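Local coordinates for protein-tyrosine-phosphatase (Vibrio vulnificus, PDB 7DHF) that probably removes phosphate from tyrosine residues of proteins, as a member of the low-molecular-weight protein tyrosine phosphatase family, at residues A[46-54]-A[66-74]. The protein carries 1 engineered substitution. Sequence-based numbering, arbitrary orientation.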
loop_
_atom_site.group_PDB
_atom_site.type_symbol
_atom_site.label_atom_id
_atom_site.label_comp_id
_atom_site.label_asym_id
_atom_site.label_seq_id
_atom_site.Cartn_x
_atom_site.Cartn_y
_atom_site.Cartn_z
ATOM N N ARG A 46 -3.942 16.890 -2.201
ATOM C CA ARG A 46 -3.129 17.607 -3.184
ATOM C C ARG A 46 -1.841 16.853 -3.502
ATOM O O ARG A 46 -0.812 17.458 -3.814
ATOM C CB ARG A 46 -2.826 19.039 -2.731
ATOM C CG ARG A 46 -4.075 19.859 -2.434
ATOM C CD ARG A 46 -3.733 21.231 -1.866
ATOM N NE ARG A 46 -2.952 21.150 -0.635
ATOM C CZ ARG A 46 -3.456 20.864 0.562
ATOM N NH1 ARG A 46 -2.661 20.815 1.621
ATOM N NH2 ARG A 46 -4.753 20.627 0.706
ATOM N N LEU A 47 -1.895 15.520 -3.443
ATOM C CA LEU A 47 -0.716 14.686 -3.621
ATOM C C LEU A 47 -0.627 13.981 -4.970
ATOM O O LEU A 47 0.403 13.357 -5.243
ATOM C CB LEU A 47 -0.632 13.639 -2.500
ATOM C CG LEU A 47 -0.371 14.184 -1.093
ATOM C CD1 LEU A 47 -0.489 13.076 -0.062
ATOM C CD2 LEU A 47 0.998 14.844 -1.000
ATOM N N ILE A 48 -1.658 14.051 -5.818
ATOM C CA ILE A 48 -1.621 13.312 -7.077
ATOM C C ILE A 48 -0.387 13.706 -7.874
ATOM O O ILE A 48 -0.105 14.895 -8.078
ATOM C CB ILE A 48 -2.911 13.531 -7.881
ATOM C CG1 ILE A 48 -4.095 12.881 -7.158
ATOM C CG2 ILE A 48 -2.760 12.973 -9.305
ATOM C CD1 ILE A 48 -5.421 13.002 -7.887
ATOM N N GLY A 49 0.351 12.699 -8.340
ATOM C CA GLY A 49 1.563 12.907 -9.096
ATOM C C GLY A 49 2.821 12.990 -8.262
ATOM O O GLY A 49 3.922 12.890 -8.820
ATOM N N LYS A 50 2.700 13.161 -6.950
ATOM C CA LYS A 50 3.872 13.337 -6.116
ATOM C C LYS A 50 4.648 12.025 -5.993
ATOM O O LYS A 50 4.063 10.938 -6.030
ATOM C CB LYS A 50 3.465 13.818 -4.727
ATOM C CG LYS A 50 2.962 15.256 -4.697
ATOM C CD LYS A 50 4.112 16.250 -4.783
ATOM C CE LYS A 50 3.628 17.693 -4.803
ATOM N NZ LYS A 50 2.926 18.034 -6.069
ATOM N N PRO A 51 5.966 12.099 -5.830
ATOM C CA PRO A 51 6.746 10.885 -5.593
ATOM C C PRO A 51 6.511 10.365 -4.186
ATOM O O PRO A 51 5.896 11.017 -3.339
ATOM C CB PRO A 51 8.190 11.361 -5.772
ATOM C CG PRO A 51 8.153 12.789 -5.350
ATOM C CD PRO A 51 6.809 13.308 -5.795
ATOM N N ALA A 52 7.010 9.160 -3.941
ATOM C CA ALA A 52 7.011 8.650 -2.582
ATOM C C ALA A 52 7.846 9.567 -1.697
ATOM O O ALA A 52 8.799 10.209 -2.148
ATOM C CB ALA A 52 7.574 7.230 -2.548
ATOM N N ASP A 53 7.458 9.642 -0.428
ATOM C CA ASP A 53 8.178 10.455 0.539
ATOM C C ASP A 53 9.657 10.081 0.544
ATOM O O ASP A 53 10.014 8.901 0.511
ATOM C CB ASP A 53 7.573 10.216 1.921
ATOM C CG ASP A 53 8.174 11.104 2.983
ATOM O OD1 ASP A 53 7.519 12.096 3.368
ATOM O OD2 ASP A 53 9.296 10.802 3.439
ATOM N N ALA A 54 10.517 11.100 0.596
ATOM C CA ALA A 54 11.953 10.864 0.472
ATOM C C ALA A 54 12.460 9.895 1.533
ATOM O O ALA A 54 13.344 9.073 1.260
ATOM C CB ALA A 54 12.709 12.190 0.560
ATOM N N ASP A 66 13.192 -0.731 -4.333
ATOM C CA ASP A 66 13.183 0.492 -5.128
ATOM C C ASP A 66 11.793 1.115 -5.079
ATOM O O ASP A 66 10.827 0.536 -5.585
ATOM C CB ASP A 66 13.586 0.161 -6.563
ATOM C CG ASP A 66 13.666 1.388 -7.454
ATOM O OD1 ASP A 66 13.208 2.470 -7.037
ATOM O OD2 ASP A 66 14.201 1.269 -8.577
ATOM N N VAL A 67 11.696 2.300 -4.476
ATOM C CA VAL A 67 10.471 3.087 -4.455
ATOM C C VAL A 67 10.643 4.399 -5.222
ATOM O O VAL A 67 9.937 5.370 -4.975
ATOM C CB VAL A 67 9.959 3.307 -3.017
ATOM C CG1 VAL A 67 8.490 3.729 -3.018
ATOM C CG2 VAL A 67 10.138 2.045 -2.183
ATOM N N GLU A 68 11.589 4.431 -6.153
ATOM C CA GLU A 68 11.734 5.572 -7.037
ATOM C C GLU A 68 10.680 5.510 -8.137
ATOM O O GLU A 68 10.061 4.470 -8.387
ATOM C CB GLU A 68 13.126 5.573 -7.668
ATOM C CG GLU A 68 14.257 5.835 -6.683
ATOM C CD GLU A 68 14.388 7.300 -6.315
ATOM O OE1 GLU A 68 13.666 8.132 -6.903
ATOM O OE2 GLU A 68 15.218 7.621 -5.439
ATOM N N ASN A 69 10.470 6.648 -8.791
ATOM C CA ASN A 69 9.586 6.726 -9.949
ATOM C C ASN A 69 8.156 6.335 -9.596
ATOM O O ASN A 69 7.436 5.763 -10.417
ATOM C CB ASN A 69 10.121 5.885 -11.109
ATOM C CG ASN A 69 11.566 6.201 -11.428
ATOM O OD1 ASN A 69 12.420 5.312 -11.464
ATOM N ND2 ASN A 69 11.854 7.476 -11.641
ATOM N N HIS A 70 7.742 6.636 -8.372
ATOM C CA HIS A 70 6.359 6.467 -7.965
ATOM C C HIS A 70 5.601 7.769 -8.185
ATOM O O HIS A 70 6.157 8.862 -8.053
ATOM C CB HIS A 70 6.284 6.091 -6.486
ATOM C CG HIS A 70 4.890 6.059 -5.947
ATOM N ND1 HIS A 70 3.989 5.070 -6.276
ATOM C CD2 HIS A 70 4.236 6.906 -5.118
ATOM C CE1 HIS A 70 2.841 5.305 -5.668
ATOM N NE2 HIS A 70 2.964 6.412 -4.957
ATOM N N GLN A 71 4.323 7.641 -8.533
ATOM C CA GLN A 71 3.421 8.778 -8.645
ATOM C C GLN A 71 2.151 8.456 -7.875
ATOM O O GLN A 71 1.449 7.495 -8.207
ATOM C CB GLN A 71 3.086 9.072 -10.108
ATOM C CG GLN A 71 4.266 9.530 -10.943
ATOM C CD GLN A 71 3.895 9.716 -12.399
ATOM O OE1 GLN A 71 3.407 8.792 -13.049
ATOM N NE2 GLN A 71 4.112 10.917 -12.916
ATOM N N SER A 72 1.858 9.255 -6.853
ATOM C CA SER A 72 0.642 9.064 -6.075
ATOM C C SER A 72 -0.587 9.182 -6.970
ATOM O O SER A 72 -0.666 10.061 -7.832
ATOM C CB SER A 72 0.572 10.115 -4.970
ATOM O OG SER A 72 -0.685 10.094 -4.318
ATOM N N GLN A 73 -1.549 8.280 -6.766
ATOM C CA GLN A 73 -2.796 8.313 -7.518
ATOM C C GLN A 73 -3.976 8.097 -6.579
ATOM O O GLN A 73 -3.855 7.478 -5.519
ATOM C CB GLN A 73 -2.826 7.273 -8.650
ATOM C CG GLN A 73 -3.082 5.840 -8.206
ATOM C CD GLN A 73 -3.158 4.887 -9.379
ATOM O OE1 GLN A 73 -3.704 5.224 -10.431
ATOM N NE2 GLN A 73 -2.602 3.695 -9.212
ATOM N N GLN A 74 -5.133 8.589 -7.016
ATOM C CA GLN A 74 -6.359 8.538 -6.234
ATOM C C GLN A 74 -7.085 7.216 -6.452
ATOM O O GLN A 74 -7.148 6.698 -7.572
ATOM C CB GLN A 74 -7.274 9.689 -6.658
ATOM C CG GLN A 74 -8.688 9.647 -6.086
ATOM C CD GLN A 74 -8.723 9.779 -4.577
ATOM O OE1 GLN A 74 -7.991 10.578 -3.994
ATOM N NE2 GLN A 74 -9.576 8.989 -3.936
HETATM O O HOH W 1 4.705 13.135 -11.418
HETATM O O HOH W 2 6.562 11.633 -9.084
HETATM O O HOH W 3 8.986 7.884 -5.897
#
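The carbonyl oxygen of Gly-49 accepts hydrogen bonds from two waters that bridge it to the loop 66-74: one, 2.7 Å from Gly-49 O, accepts in turn from Gln-71 NE2, and the other also donates to His-70 O. Direct backbone bonds flank them. The carbonyl oxygen of Lys-50 accepts a hydrogen bond from the backbone N of Ser-72 at 2.9 Å, with an N-H...O angle of 161°; the CA of Gln-71 adds a C-H...O contact to the same oxygen. One residue back, Gly-49 N returns a nearly straight hydrogen bond (175°) to Ser-72 O, again at 2.9 Å. This reciprocal pair pins a type II beta turn, Leu-47 to Lys-50, against the loop 66-74 of the low-molecular-weight phosphatase fold, joining the loops that lead into and out of helix 54-61.

A third water accepts from Ala-52 N and His-70 N while donating to Val-67 O, a three-point bridge beside the apolar contact of Ala-52 CB with Val-67 CG1 (3.6 Å).

Two side chains of 66-74 also tie this junction to the loop that follows strand 7-12, whose last residue, Ala-12, is an engineered residue at the position predicted to hold the nucleophile. His-70, its CG anti to the backbone N (chi1 173°), turns the CD2 edge of its ring to Ala-52 N, which lies in the ring plane 3.8 Å from CD2, and its NE2 hydrogen-bonds Asn-15 O. Ser-72 OG hydrogen-bonds Gly-14 O, while Ser-72 CB rests 3.3 Å from Leu-47 O, the oxygen that also accepts from Lys-50 N within the turn.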